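Local coordinates for protein alpha-1,3-glucanase (Bacillus circulans, PDB 5ZRU) that hydrolyses alpha-1,3-glucan through this GH87-type catalytic unit, the catalytic portion of a longer, probably carbohydrate-binding secreted protein, at residues Q52-L57 / F135-V140; S95-V100 / A105-L110; T190-V195 / F206-N211; S461-D466 / G470-I475; S531-P536 / A541-T546. All blocks are in the same frame, centred on the assembly; numbering follows the deposited sequence.

Interactions 1 and 2 share the N-terminal beta-sandwich domain: interaction 2 is nested inside the chain loop closed by interaction 1, their centres are about 16 Å apart, and Val140 CG2 packs on Leu110 CD2 at 3.6 Å. Interaction 3 stands at the start of the beta-helix, some 58 Å centre to centre from interaction 5. Interactions 4 and 5 are neighbours on that beta-helix, with centres about 11 Å apart, joined where Glu471 OE2 comes within 2.6 Å of Ser531 OG, a probable hydrogen bond. Calcium ions bind at Arg53 and Val195; the Asp466 side chain of interaction 4 lies about 11 Å from that of Asp375, a ligand of another calcium.

Interaction 1 of 5, residues Q52-L57 / F135-V140; sequences QRYIAL and FRFDEV. With CA (calcium ion), chain M.
With chi1 at 72°, Tyr54 carries its CG between the backbone N and the carbonyl carbon, while Phe137, chi1 -76°, holds CG beside its own backbone N; together the two torsions send the rings to meet between strands whose nearest CA atoms, those of Tyr54 and Phe137, are 10.5 Å apart. The rings form a T-shaped pair. Phe137 comes in edge first, its CZ standing over the face of Tyr54 toward the rim and reaching CD1 of that ring at 3.7 Å. The planes are nearly perpendicular, at 84°, and the centroids lie 5.3 Å apart.

Strand 76-82 runs beside the pair, Thr82 touching both rings. Next to Tyr54, the carbonyl O of Arg53 binds a calcium ion at 2.3 Å, with water 1 also in the shell at 2.5 Å from the metal; Asp22, Thr23, Ser50 and Asp169 complete the site. The side chains of Thr23 and Asp169 lie close to Tyr54 and Phe137 respectively.

Across the two segments the contact is purely aromatic: a C-H edge, slightly positive, faces an electron-rich ring face, so the attraction between the two rings is electrostatic and dispersive, in a buried site beside the calcium.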
# COMPACT_ATOMS: atom_id res chain seq x y z
N GLN A 52 2.14 2.09 -16.75
CA GLN A 52 2.12 3.44 -17.30
C GLN A 52 1.19 3.54 -18.52
O GLN A 52 1.46 4.27 -19.47
CB GLN A 52 3.53 3.93 -17.64
CG GLN A 52 4.46 3.94 -16.41
CD GLN A 52 5.00 2.56 -16.07
OE1 GLN A 52 5.48 1.83 -16.94
NE2 GLN A 52 4.92 2.19 -14.80
N ARG A 53 0.08 2.81 -18.47
CA ARG A 53 -0.89 2.77 -19.56
C ARG A 53 -2.28 2.58 -18.97
O ARG A 53 -2.46 1.76 -18.08
CB ARG A 53 -0.60 1.62 -20.53
CG ARG A 53 0.69 1.76 -21.31
CD ARG A 53 1.17 0.41 -21.81
NE ARG A 53 0.32 -0.11 -22.87
CZ ARG A 53 0.42 0.27 -24.14
NH1 ARG A 53 1.32 1.18 -24.50
NH2 ARG A 53 -0.39 -0.25 -25.06
N TYR A 54 -3.26 3.34 -19.47
CA TYR A 54 -4.65 3.09 -19.08
C TYR A 54 -5.56 3.50 -20.23
O TYR A 54 -5.11 4.08 -21.22
CB TYR A 54 -5.02 3.84 -17.79
CG TYR A 54 -5.16 5.35 -17.92
CD1 TYR A 54 -4.04 6.18 -17.90
CD2 TYR A 54 -6.42 5.93 -18.04
CE1 TYR A 54 -4.18 7.58 -17.99
CE2 TYR A 54 -6.57 7.32 -18.14
CZ TYR A 54 -5.44 8.14 -18.11
OH TYR A 54 -5.59 9.51 -18.20
N ILE A 55 -6.84 3.16 -20.10
CA ILE A 55 -7.84 3.47 -21.11
C ILE A 55 -8.62 4.69 -20.65
O ILE A 55 -9.27 4.67 -19.60
CB ILE A 55 -8.78 2.28 -21.38
CG1 ILE A 55 -7.98 1.06 -21.83
CG2 ILE A 55 -9.82 2.65 -22.44
CD1 ILE A 55 -8.39 -0.20 -21.11
N ALA A 56 -8.57 5.75 -21.45
CA ALA A 56 -9.38 6.93 -21.18
C ALA A 56 -10.76 6.77 -21.80
O ALA A 56 -10.88 6.32 -22.96
CB ALA A 56 -8.69 8.19 -21.72
N LEU A 57 -11.79 7.11 -21.03
CA LEU A 57 -13.18 7.15 -21.46
C LEU A 57 -13.64 8.61 -21.46
O LEU A 57 -14.25 9.09 -20.49
CB LEU A 57 -14.07 6.30 -20.55
CG LEU A 57 -13.55 4.88 -20.27
CD1 LEU A 57 -14.48 4.13 -19.32
CD2 LEU A 57 -13.37 4.11 -21.57
N PHE A 135 -1.55 10.63 -6.52
CA PHE A 135 -2.76 9.93 -6.07
C PHE A 135 -3.90 10.15 -7.07
O PHE A 135 -5.04 10.41 -6.70
CB PHE A 135 -3.17 10.40 -4.66
CG PHE A 135 -4.12 9.47 -3.91
CD1 PHE A 135 -4.61 8.30 -4.48
CD2 PHE A 135 -4.53 9.80 -2.62
CE1 PHE A 135 -5.49 7.47 -3.76
CE2 PHE A 135 -5.40 8.98 -1.90
CZ PHE A 135 -5.89 7.81 -2.48
N ARG A 136 -3.59 10.06 -8.37
CA ARG A 136 -4.63 10.30 -9.37
C ARG A 136 -5.54 9.10 -9.58
O ARG A 136 -6.63 9.26 -10.14
CB ARG A 136 -3.98 10.73 -10.69
CG ARG A 136 -3.45 12.18 -10.62
CD ARG A 136 -2.57 12.54 -11.81
NE ARG A 136 -1.23 11.98 -11.63
CZ ARG A 136 -0.13 12.46 -12.20
NH1 ARG A 136 -0.19 13.52 -13.00
NH2 ARG A 136 1.04 11.89 -11.94
N PHE A 137 -5.14 7.90 -9.13
CA PHE A 137 -5.97 6.72 -9.29
C PHE A 137 -6.54 6.28 -7.94
O PHE A 137 -6.02 6.60 -6.87
CB PHE A 137 -5.18 5.57 -9.94
CG PHE A 137 -4.99 5.73 -11.43
CD1 PHE A 137 -3.97 6.53 -11.93
CD2 PHE A 137 -5.85 5.10 -12.32
CE1 PHE A 137 -3.80 6.69 -13.31
CE2 PHE A 137 -5.70 5.26 -13.71
CZ PHE A 137 -4.67 6.05 -14.21
N ASP A 138 -7.65 5.55 -8.01
CA ASP A 138 -8.35 5.04 -6.84
C ASP A 138 -9.02 3.73 -7.24
O ASP A 138 -8.95 3.32 -8.40
CB ASP A 138 -9.38 6.06 -6.32
CG ASP A 138 -9.74 5.85 -4.84
OD1 ASP A 138 -9.22 4.91 -4.21
OD2 ASP A 138 -10.55 6.64 -4.31
N GLU A 139 -9.69 3.08 -6.29
CA GLU A 139 -10.37 1.82 -6.58
C GLU A 139 -11.79 1.85 -6.03
O GLU A 139 -12.10 2.60 -5.10
CB GLU A 139 -9.61 0.62 -5.99
CG GLU A 139 -8.27 0.40 -6.66
CD GLU A 139 -7.55 -0.84 -6.17
OE1 GLU A 139 -8.11 -1.58 -5.35
OE2 GLU A 139 -6.41 -1.04 -6.60
N VAL A 140 -12.65 1.05 -6.66
CA VAL A 140 -13.96 0.70 -6.12
C VAL A 140 -14.12 -0.80 -6.35
O VAL A 140 -13.42 -1.40 -7.17
CB VAL A 140 -15.14 1.47 -6.76
CG1 VAL A 140 -15.11 2.94 -6.36
CG2 VAL A 140 -15.12 1.33 -8.29
CA CA M . -2.45 -0.31 -17.04
O HOH W 1 -1.11 -1.92 -18.37

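Interaction 2 of 5, residues S95-V100 / A105-L110; sequences SLDVYV and AKTVPL
Asp97 and Thr107 lie side by side on one face of the hairpin, and Thr107 OG1 donates to Asp97 OD1 at 2.8 Å, coming from above the carboxylate plane, 48° out of it. Both groups stand beside their own backbone N (chi1 -71° for Asp97, -64° for Thr107), which turns them the same way. Thr107 CG2 also packs on Ser95 CB at 3.7 Å. On the other face the contacts are apolar: Leu96 CG touches Leu110 CD1 at 3.6 Å, and Val98 CG2 meets Val108 CG2 at 3.7 Å.

The backbone bonds of the antiparallel pair set this register. Leu96 and Val108 exchange a pair of them, and Val98 N donates to Lys106 O. Val98 O takes a bond from Ala105 N at 2.7 Å and a weak one from Lys106 N at 3.3 Å, so that two residues face one: a classic beta bulge.

Farther out, strand 153-157 flanks strand 93-100, Ile154 and Ile156 pressing on Val98, while Trp142 of strand 132-144 covers the valine face. Lys104 NZ bonds Thr107 OG1 and makes a long, weak ion pair with Asp97.

Replacing Asp97 by alanine is likely to leave the Thr107 hydroxyl without its acceptor and to remove the carboxylate of the long, weak ion pair with Lys104. The hairpin thus divides its chemistry, with a polar cluster on the Asp97 face and mostly leucine and valine on the face toward strand 132-144.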
# COMPACT_ATOMS: atom_id res chain seq x y z
N SER A 95 -19.87 8.41 -12.06
CA SER A 95 -20.27 7.02 -12.19
C SER A 95 -19.72 6.46 -13.50
O SER A 95 -19.36 7.21 -14.41
CB SER A 95 -21.79 6.87 -12.16
OG SER A 95 -22.38 7.51 -13.29
N LEU A 96 -19.68 5.13 -13.57
CA LEU A 96 -19.49 4.41 -14.82
C LEU A 96 -20.46 3.25 -14.86
O LEU A 96 -20.86 2.73 -13.81
CB LEU A 96 -18.04 3.91 -14.98
CG LEU A 96 -16.98 4.95 -15.38
CD1 LEU A 96 -15.59 4.35 -15.31
CD2 LEU A 96 -17.24 5.51 -16.79
N ASP A 97 -20.85 2.83 -16.06
CA ASP A 97 -21.81 1.76 -16.27
C ASP A 97 -21.09 0.45 -16.56
O ASP A 97 -20.02 0.43 -17.18
CB ASP A 97 -22.76 2.09 -17.43
CG ASP A 97 -23.75 3.20 -17.09
OD1 ASP A 97 -23.88 3.55 -15.90
OD2 ASP A 97 -24.40 3.73 -18.01
N VAL A 98 -21.69 -0.65 -16.13
CA VAL A 98 -21.16 -2.00 -16.32
C VAL A 98 -22.16 -2.79 -17.15
O VAL A 98 -23.34 -2.84 -16.81
CB VAL A 98 -20.90 -2.70 -14.97
CG1 VAL A 98 -20.31 -4.10 -15.19
CG2 VAL A 98 -20.00 -1.84 -14.08
N TYR A 99 -21.69 -3.39 -18.24
CA TYR A 99 -22.49 -4.28 -19.07
C TYR A 99 -21.85 -5.66 -19.07
O TYR A 99 -20.63 -5.78 -19.10
CB TYR A 99 -22.61 -3.77 -20.52
CG TYR A 99 -23.33 -2.45 -20.67
CD1 TYR A 99 -22.68 -1.25 -20.40
CD2 TYR A 99 -24.65 -2.40 -21.09
CE1 TYR A 99 -23.34 -0.04 -20.53
CE2 TYR A 99 -25.32 -1.20 -21.23
CZ TYR A 99 -24.66 -0.02 -20.95
OH TYR A 99 -25.31 1.18 -21.09
N VAL A 100 -22.68 -6.70 -19.05
CA VAL A 100 -22.22 -8.07 -19.21
C VAL A 100 -22.91 -8.65 -20.42
O VAL A 100 -24.15 -8.71 -20.46
CB VAL A 100 -22.49 -8.92 -17.96
CG1 VAL A 100 -21.95 -10.33 -18.18
CG2 VAL A 100 -21.84 -8.29 -16.75
N ALA A 105 -25.75 -4.04 -16.29
CA ALA A 105 -25.76 -4.73 -15.01
C ALA A 105 -25.75 -3.79 -13.82
O ALA A 105 -26.42 -4.06 -12.83
CB ALA A 105 -24.56 -5.68 -14.91
N LYS A 106 -24.99 -2.71 -13.90
CA LYS A 106 -24.81 -1.81 -12.77
C LYS A 106 -24.47 -0.44 -13.30
O LYS A 106 -23.86 -0.30 -14.36
CB LYS A 106 -23.68 -2.26 -11.83
CG LYS A 106 -23.72 -3.71 -11.39
CD LYS A 106 -23.58 -3.84 -9.89
CE LYS A 106 -24.07 -5.20 -9.45
NZ LYS A 106 -25.47 -5.19 -8.93
N THR A 107 -24.87 0.57 -12.54
CA THR A 107 -24.19 1.86 -12.58
C THR A 107 -23.41 1.97 -11.28
O THR A 107 -23.99 1.91 -10.20
CB THR A 107 -25.18 3.02 -12.74
OG1 THR A 107 -25.84 2.90 -14.01
CG2 THR A 107 -24.43 4.34 -12.71
N VAL A 108 -22.09 2.08 -11.40
CA VAL A 108 -21.19 2.08 -10.25
C VAL A 108 -20.89 3.52 -9.88
O VAL A 108 -20.27 4.24 -10.69
CB VAL A 108 -19.90 1.31 -10.55
CG1 VAL A 108 -18.93 1.40 -9.36
CG2 VAL A 108 -20.21 -0.13 -10.85
N PRO A 109 -21.29 3.99 -8.70
CA PRO A 109 -20.92 5.35 -8.30
C PRO A 109 -19.42 5.46 -8.06
O PRO A 109 -18.77 4.52 -7.59
CB PRO A 109 -21.70 5.57 -6.99
CG PRO A 109 -22.70 4.44 -6.92
CD PRO A 109 -22.08 3.30 -7.68
N LEU A 110 -18.88 6.63 -8.40
CA LEU A 110 -17.45 6.92 -8.33
C LEU A 110 -17.24 8.31 -7.74
O LEU A 110 -18.11 9.18 -7.87
CB LEU A 110 -16.79 6.88 -9.73
CG LEU A 110 -16.92 5.56 -10.49
CD1 LEU A 110 -16.42 5.77 -11.91
CD2 LEU A 110 -16.13 4.45 -9.78

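Interaction 3 of 5, residues T190-V195 / F206-N211; sequences TDFGAV and FEAAVN. With CA (calcium ion), chain H; SO4 (sulfate ion), chain E.
Phe192 lays one ring face against the helix at Ala208 and Ala209. The CH-pi part of the contact is made by Ala209 CA, 4.2 Å from the ring centroid and 26° off the ring normal. Holding CG beside the backbone N (chi1 -67°), Phe192 turns its ring onto this helix surface.

The remaining apolar contacts are made by methyl groups. Ala208 CB touches Phe192 CD1 at 4.0 Å and Ala209 CB touches CD2 of the same ring at 3.9 Å. Farther along the loop Ala194 CB meets the edge of the Phe206 ring, at CE1, 4.2 Å away; Trp233 packs edge-to-face with that same ring.

Metal and ion contacts belong to the loop. Val195 O binds a calcium ion at 2.4 Å, with waters 2 and 3 also coordinated and Asp198, Gln200 and Asp202 completing the site. At the other end of the loop a sulfate, probably from the crystallisation liquor, is hydrogen-bonded by Ser188 and Arg182, with Thr190 OG1 nearby at 3.3 Å from its O4.

Helix 203-216 in turn packs Phe206 and Ala209 on strand 220-222, consistent with a cap over the first coil of the beta-helix. Small alanines let an aromatic ring lie close to the helix backbone, so dispersion and CH-pi attraction hold loop to helix here, while calcium at Val195 and the Asp191-Arg182 salt bridge add polar anchoring.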
# COMPACT_ATOMS: atom_id res chain seq x y z
N THR A 190 -25.46 -6.56 16.05
CA THR A 190 -26.90 -6.37 15.90
C THR A 190 -27.67 -6.78 17.15
O THR A 190 -28.83 -6.37 17.31
CB THR A 190 -27.42 -7.13 14.68
OG1 THR A 190 -27.17 -8.53 14.82
CG2 THR A 190 -26.75 -6.62 13.40
N ASP A 191 -27.07 -7.58 18.04
CA ASP A 191 -27.69 -7.84 19.33
C ASP A 191 -27.87 -6.58 20.15
O ASP A 191 -28.73 -6.54 21.04
CB ASP A 191 -26.86 -8.82 20.17
CG ASP A 191 -26.72 -10.19 19.54
OD1 ASP A 191 -27.51 -10.52 18.63
OD2 ASP A 191 -25.82 -10.94 19.98
N PHE A 192 -27.06 -5.55 19.88
CA PHE A 192 -27.04 -4.34 20.68
C PHE A 192 -27.54 -3.12 19.91
O PHE A 192 -27.31 -1.98 20.31
CB PHE A 192 -25.62 -4.12 21.22
CG PHE A 192 -25.21 -5.17 22.20
CD1 PHE A 192 -25.49 -5.01 23.55
CD2 PHE A 192 -24.64 -6.35 21.77
CE1 PHE A 192 -25.16 -6.00 24.46
CE2 PHE A 192 -24.31 -7.35 22.68
CZ PHE A 192 -24.58 -7.17 24.01
N GLY A 193 -28.26 -3.35 18.81
CA GLY A 193 -28.96 -2.29 18.13
C GLY A 193 -28.39 -1.88 16.80
O GLY A 193 -29.01 -1.06 16.11
N ALA A 194 -27.23 -2.40 16.41
CA ALA A 194 -26.70 -2.07 15.09
C ALA A 194 -27.62 -2.61 14.01
O ALA A 194 -28.18 -3.70 14.14
CB ALA A 194 -25.29 -2.63 14.90
N VAL A 195 -27.79 -1.83 12.94
CA VAL A 195 -28.61 -2.23 11.81
C VAL A 195 -27.80 -2.01 10.54
O VAL A 195 -27.28 -0.91 10.32
CB VAL A 195 -29.95 -1.45 11.74
CG1 VAL A 195 -30.75 -1.87 10.52
CG2 VAL A 195 -30.76 -1.66 13.02
N PHE A 206 -21.77 -0.85 18.48
CA PHE A 206 -20.45 -1.47 18.43
C PHE A 206 -19.75 -1.38 19.78
O PHE A 206 -19.14 -2.35 20.24
CB PHE A 206 -19.58 -0.81 17.36
CG PHE A 206 -19.77 -1.37 15.98
CD1 PHE A 206 -21.04 -1.57 15.45
CD2 PHE A 206 -18.68 -1.65 15.18
CE1 PHE A 206 -21.20 -2.07 14.17
CE2 PHE A 206 -18.83 -2.14 13.89
CZ PHE A 206 -20.10 -2.35 13.38
N GLU A 207 -19.80 -0.20 20.42
CA GLU A 207 -19.17 -0.03 21.73
C GLU A 207 -19.80 -0.94 22.77
O GLU A 207 -19.09 -1.58 23.56
CB GLU A 207 -19.27 1.43 22.17
CG GLU A 207 -18.27 2.32 21.46
CD GLU A 207 -18.54 3.80 21.68
OE1 GLU A 207 -19.38 4.13 22.55
OE2 GLU A 207 -17.92 4.61 20.96
N ALA A 208 -21.14 -1.01 22.79
CA ALA A 208 -21.81 -1.90 23.73
C ALA A 208 -21.45 -3.35 23.45
O ALA A 208 -21.27 -4.14 24.39
CB ALA A 208 -23.33 -1.70 23.63
N ALA A 209 -21.35 -3.73 22.17
CA ALA A 209 -21.02 -5.10 21.82
C ALA A 209 -19.61 -5.47 22.26
O ALA A 209 -19.37 -6.60 22.70
CB ALA A 209 -21.19 -5.29 20.31
N VAL A 210 -18.67 -4.52 22.15
CA VAL A 210 -17.32 -4.76 22.65
C VAL A 210 -17.35 -5.07 24.15
O VAL A 210 -16.75 -6.04 24.61
CB VAL A 210 -16.40 -3.56 22.34
CG1 VAL A 210 -15.09 -3.71 23.10
CG2 VAL A 210 -16.14 -3.47 20.84
N ASN A 211 -18.04 -4.23 24.93
CA ASN A 211 -18.12 -4.46 26.37
C ASN A 211 -18.72 -5.82 26.68
O ASN A 211 -18.24 -6.53 27.57
CB ASN A 211 -18.93 -3.36 27.05
CG ASN A 211 -18.22 -2.02 27.06
OD1 ASN A 211 -17.00 -1.95 26.92
ND2 ASN A 211 -18.98 -0.95 27.23
CA CA H . -26.75 1.34 10.75
S SO4 E . -26.51 -12.12 13.26
O1 SO4 E . -26.15 -12.99 12.14
O2 SO4 E . -25.31 -11.50 13.83
O3 SO4 E . -27.18 -12.92 14.29
O4 SO4 E . -27.42 -11.07 12.78
O HOH W 2 -28.59 1.62 12.37
O HOH W 3 -25.70 1.29 8.44

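Interaction 4 of 5, residues S461-D466 / G470-I475; sequences SGTSRD and GERGAI
Asp466 holds segment 470-475 through both carboxylate oxygens. Its OD2 takes the NE of Arg472 at 2.9 Å in a nearly straight salt bridge (173°), with OD2 in the guanidinium plane; its OD1 accepts from Gly470 N from above the carboxylate plane. Gly470 O in return receives Asp466 N at 2.8 Å. Packing is also tight at Gly462, whose CA lies 3.5 Å from Arg472 O; a side chain here would crowd that oxygen and Ala474 N. Thr463 and Arg472 exchange two backbone bonds.

Looser spots are filled by water: water 5 donates to Asp466 OD2 and Glu471 O, and water 4 lies between Ser464 O and Glu471 OE1. Arg472 NH1 has further carboxylate partners in Glu478 and Asp476. An asparagine in place of Asp466 would probably weaken the hold on Arg472, leaving its positive charge without this mate.

Thr463 OG1 accepts from Arg465 N, an ST turn, in a hairpin-like loop with a single antiparallel bridge, inserted between beta-helix strands 451-459 and 475-478.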
# COMPACT_ATOMS: atom_id res chain seq x y z
N SER A 461 10.54 0.54 -11.33
CA SER A 461 10.67 1.33 -10.11
C SER A 461 11.94 2.18 -10.15
O SER A 461 12.66 2.22 -11.15
CB SER A 461 10.64 0.41 -8.88
OG SER A 461 9.37 -0.23 -8.80
N GLY A 462 12.21 2.88 -9.05
CA GLY A 462 13.17 3.96 -9.07
C GLY A 462 12.55 5.20 -9.67
O GLY A 462 11.42 5.19 -10.18
N THR A 463 13.28 6.32 -9.62
CA THR A 463 12.74 7.55 -10.18
C THR A 463 13.86 8.53 -10.46
O THR A 463 14.96 8.44 -9.89
CB THR A 463 11.71 8.21 -9.24
OG1 THR A 463 11.03 9.28 -9.94
CG2 THR A 463 12.41 8.77 -7.99
N SER A 464 13.57 9.49 -11.33
CA SER A 464 14.40 10.68 -11.47
C SER A 464 13.81 11.89 -10.74
O SER A 464 14.46 12.94 -10.69
CB SER A 464 14.59 11.04 -12.96
OG SER A 464 15.48 10.13 -13.60
N ARG A 465 12.61 11.77 -10.18
CA ARG A 465 11.97 12.94 -9.55
C ARG A 465 11.17 12.52 -8.31
O ARG A 465 9.96 12.29 -8.39
CB ARG A 465 11.08 13.66 -10.55
CG ARG A 465 10.66 15.03 -10.03
CD ARG A 465 9.61 15.67 -10.90
NE ARG A 465 9.31 17.01 -10.41
CZ ARG A 465 8.39 17.80 -10.94
NH1 ARG A 465 7.69 17.38 -11.97
NH2 ARG A 465 8.18 19.01 -10.44
N ASP A 466 11.85 12.47 -7.17
CA ASP A 466 11.14 12.36 -5.90
C ASP A 466 10.61 13.74 -5.53
O ASP A 466 10.60 14.66 -6.35
CB ASP A 466 12.02 11.72 -4.83
CG ASP A 466 13.22 12.58 -4.44
OD1 ASP A 466 13.36 13.72 -4.93
OD2 ASP A 466 14.02 12.10 -3.60
N GLY A 470 14.78 14.92 -7.18
CA GLY A 470 16.00 14.16 -7.34
C GLY A 470 15.74 12.70 -7.64
O GLY A 470 14.63 12.17 -7.43
N GLU A 471 16.80 12.03 -8.10
CA GLU A 471 16.75 10.62 -8.45
C GLU A 471 16.79 9.73 -7.21
O GLU A 471 17.32 10.10 -6.16
CB GLU A 471 17.92 10.26 -9.38
CG GLU A 471 19.31 10.52 -8.80
CD GLU A 471 19.85 11.93 -9.07
OE1 GLU A 471 19.06 12.85 -9.40
OE2 GLU A 471 21.08 12.13 -8.92
N ARG A 472 16.19 8.54 -7.34
CA ARG A 472 16.24 7.49 -6.34
C ARG A 472 16.41 6.15 -7.05
O ARG A 472 15.85 5.95 -8.13
CB ARG A 472 14.98 7.45 -5.46
CG ARG A 472 14.79 8.69 -4.58
CD ARG A 472 15.76 8.66 -3.41
NE ARG A 472 15.75 9.93 -2.67
CZ ARG A 472 16.56 10.19 -1.65
NH1 ARG A 472 17.41 9.27 -1.23
NH2 ARG A 472 16.49 11.36 -1.03
N GLY A 473 17.18 5.25 -6.45
CA GLY A 473 17.36 3.94 -7.03
C GLY A 473 16.11 3.09 -6.90
O GLY A 473 15.23 3.36 -6.08
N ALA A 474 16.01 2.08 -7.76
CA ALA A 474 15.02 1.04 -7.50
C ALA A 474 15.24 0.45 -6.11
O ALA A 474 14.28 0.17 -5.38
CB ALA A 474 15.09 -0.05 -8.58
N ILE A 475 16.50 0.27 -5.74
CA ILE A 475 16.92 0.07 -4.36
C ILE A 475 17.72 1.31 -3.98
O ILE A 475 18.71 1.63 -4.65
CB ILE A 475 17.77 -1.19 -4.19
CG1 ILE A 475 16.97 -2.44 -4.58
CG2 ILE A 475 18.32 -1.30 -2.77
CD1 ILE A 475 17.80 -3.74 -4.48
O HOH W 4 17.15 13.25 -11.36
O HOH W 5 16.66 12.57 -4.58

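Interaction 5 of 5, residues S531-P536 / A541-T546; sequences SRFSSP and AIYTYT
Phe533 lies flat over Tyr545, the rings stacked face to face with planes 8° apart and centroids 3.7 Å from one another. The stack is slightly offset: Tyr545 CE2 sits over the centre of the Phe533 ring, and Phe533 CG approaches Tyr545 CD2 at 3.4 Å. Tyr545 reaches this position with CG between its backbone N and carbonyl carbon, chi1 56°. Arg532 flanks the opposite face of Phe533, its CD 3.6 Å above the ring plane toward the rim, and its guanidinium turns a face to Phe533 CE1.

Beside the stack, Ser534 OG and Tyr543 OH share a hydrogen bond of 2.7 Å, in which either could be the donor; the serine oxygen lies at the edge of the tyrosine ring, in its plane. Phe533 CB packs on the same hydroxyl at 3.5 Å. The loop is braced from within by an ST motif, Ser531 OG accepting from Ser534 N at 2.9 Å. Glu471 of the neighbouring loop bonds Ser531 OG through its carboxylate and reaches Tyr543 OH more weakly, tying that oxygen to two partners.

Loop 531-536 therefore drapes over strand 542-544, which runs parallel between strands 502-505 and 567-568 of the beta-helix: Gln503 of the former touches Phe533, Tyr543 and Tyr545, and Phe568 of the latter touches Ser534.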
# COMPACT_ATOMS: atom_id res chain seq x y z
N SER A 531 20.50 15.62 -12.99
CA SER A 531 20.77 14.95 -11.72
C SER A 531 20.73 15.94 -10.58
O SER A 531 21.30 17.04 -10.67
CB SER A 531 22.13 14.23 -11.76
OG SER A 531 22.48 13.71 -10.48
N ARG A 532 20.06 15.56 -9.49
CA ARG A 532 20.14 16.34 -8.27
C ARG A 532 21.53 16.27 -7.67
O ARG A 532 22.12 17.29 -7.31
CB ARG A 532 19.10 15.84 -7.26
CG ARG A 532 19.18 16.52 -5.88
CD ARG A 532 18.22 15.84 -4.91
NE ARG A 532 18.20 16.42 -3.57
CZ ARG A 532 17.65 15.84 -2.52
NH1 ARG A 532 17.09 14.63 -2.64
NH2 ARG A 532 17.66 16.43 -1.33
N PHE A 533 22.09 15.06 -7.57
CA PHE A 533 23.27 14.84 -6.75
C PHE A 533 24.59 14.95 -7.50
O PHE A 533 25.61 15.24 -6.87
CB PHE A 533 23.22 13.46 -6.09
CG PHE A 533 22.07 13.28 -5.15
CD1 PHE A 533 21.95 14.08 -4.01
CD2 PHE A 533 21.11 12.31 -5.39
CE1 PHE A 533 20.88 13.91 -3.13
CE2 PHE A 533 20.04 12.14 -4.52
CZ PHE A 533 19.93 12.93 -3.39
N SER A 534 24.59 14.73 -8.81
CA SER A 534 25.84 14.53 -9.53
C SER A 534 25.78 15.26 -10.85
O SER A 534 24.86 16.04 -11.13
CB SER A 534 26.11 13.03 -9.75
OG SER A 534 25.76 12.27 -8.62
N SER A 535 26.80 15.02 -11.67
CA SER A 535 26.79 15.51 -13.03
C SER A 535 25.78 14.71 -13.85
O SER A 535 25.39 13.61 -13.45
CB SER A 535 28.19 15.38 -13.62
OG SER A 535 28.70 14.09 -13.37
N PRO A 536 25.33 15.26 -14.98
CA PRO A 536 24.32 14.55 -15.78
C PRO A 536 24.78 13.16 -16.18
O PRO A 536 25.97 12.92 -16.41
CB PRO A 536 24.15 15.44 -17.02
CG PRO A 536 24.62 16.78 -16.59
CD PRO A 536 25.71 16.54 -15.60
N ALA A 541 23.42 0.75 -13.66
CA ALA A 541 23.17 -0.41 -12.80
C ALA A 541 23.45 -0.09 -11.34
O ALA A 541 22.66 -0.42 -10.45
CB ALA A 541 24.02 -1.59 -13.25
N ILE A 542 24.60 0.54 -11.06
CA ILE A 542 24.99 0.90 -9.71
C ILE A 542 25.47 2.34 -9.72
O ILE A 542 26.28 2.72 -10.57
CB ILE A 542 26.09 -0.02 -9.16
CG1 ILE A 542 25.65 -1.49 -9.26
CG2 ILE A 542 26.44 0.35 -7.73
CD1 ILE A 542 26.78 -2.50 -8.99
N TYR A 543 25.01 3.12 -8.74
CA TYR A 543 25.22 4.56 -8.67
C TYR A 543 25.57 4.93 -7.24
O TYR A 543 24.87 4.53 -6.31
CB TYR A 543 23.94 5.28 -9.13
CG TYR A 543 23.86 6.78 -8.91
CD1 TYR A 543 24.87 7.63 -9.34
CD2 TYR A 543 22.73 7.34 -8.33
CE1 TYR A 543 24.77 9.02 -9.16
CE2 TYR A 543 22.61 8.71 -8.15
CZ TYR A 543 23.63 9.54 -8.57
OH TYR A 543 23.49 10.90 -8.40
N THR A 544 26.64 5.70 -7.04
CA THR A 544 26.85 6.34 -5.76
C THR A 544 27.11 7.83 -5.97
O THR A 544 27.67 8.25 -6.99
CB THR A 544 28.01 5.72 -4.94
OG1 THR A 544 29.26 6.31 -5.33
CG2 THR A 544 28.07 4.18 -5.11
N TYR A 545 26.63 8.62 -5.02
CA TYR A 545 26.95 10.05 -4.95
C TYR A 545 27.58 10.37 -3.60
O TYR A 545 27.45 11.47 -3.08
CB TYR A 545 25.70 10.91 -5.22
CG TYR A 545 24.53 10.64 -4.31
CD1 TYR A 545 23.69 9.54 -4.54
CD2 TYR A 545 24.23 11.49 -3.25
CE1 TYR A 545 22.61 9.29 -3.71
CE2 TYR A 545 23.13 11.25 -2.42
CZ TYR A 545 22.32 10.14 -2.66
OH TYR A 545 21.24 9.88 -1.85
N THR A 546 28.24 9.37 -3.02
CA THR A 546 29.15 9.55 -1.89
C THR A 546 30.42 8.77 -2.17
O THR A 546 30.40 7.73 -2.85
CB THR A 546 28.55 9.08 -0.55
OG1 THR A 546 29.48 9.34 0.51
CG2 THR A 546 28.23 7.59 -0.56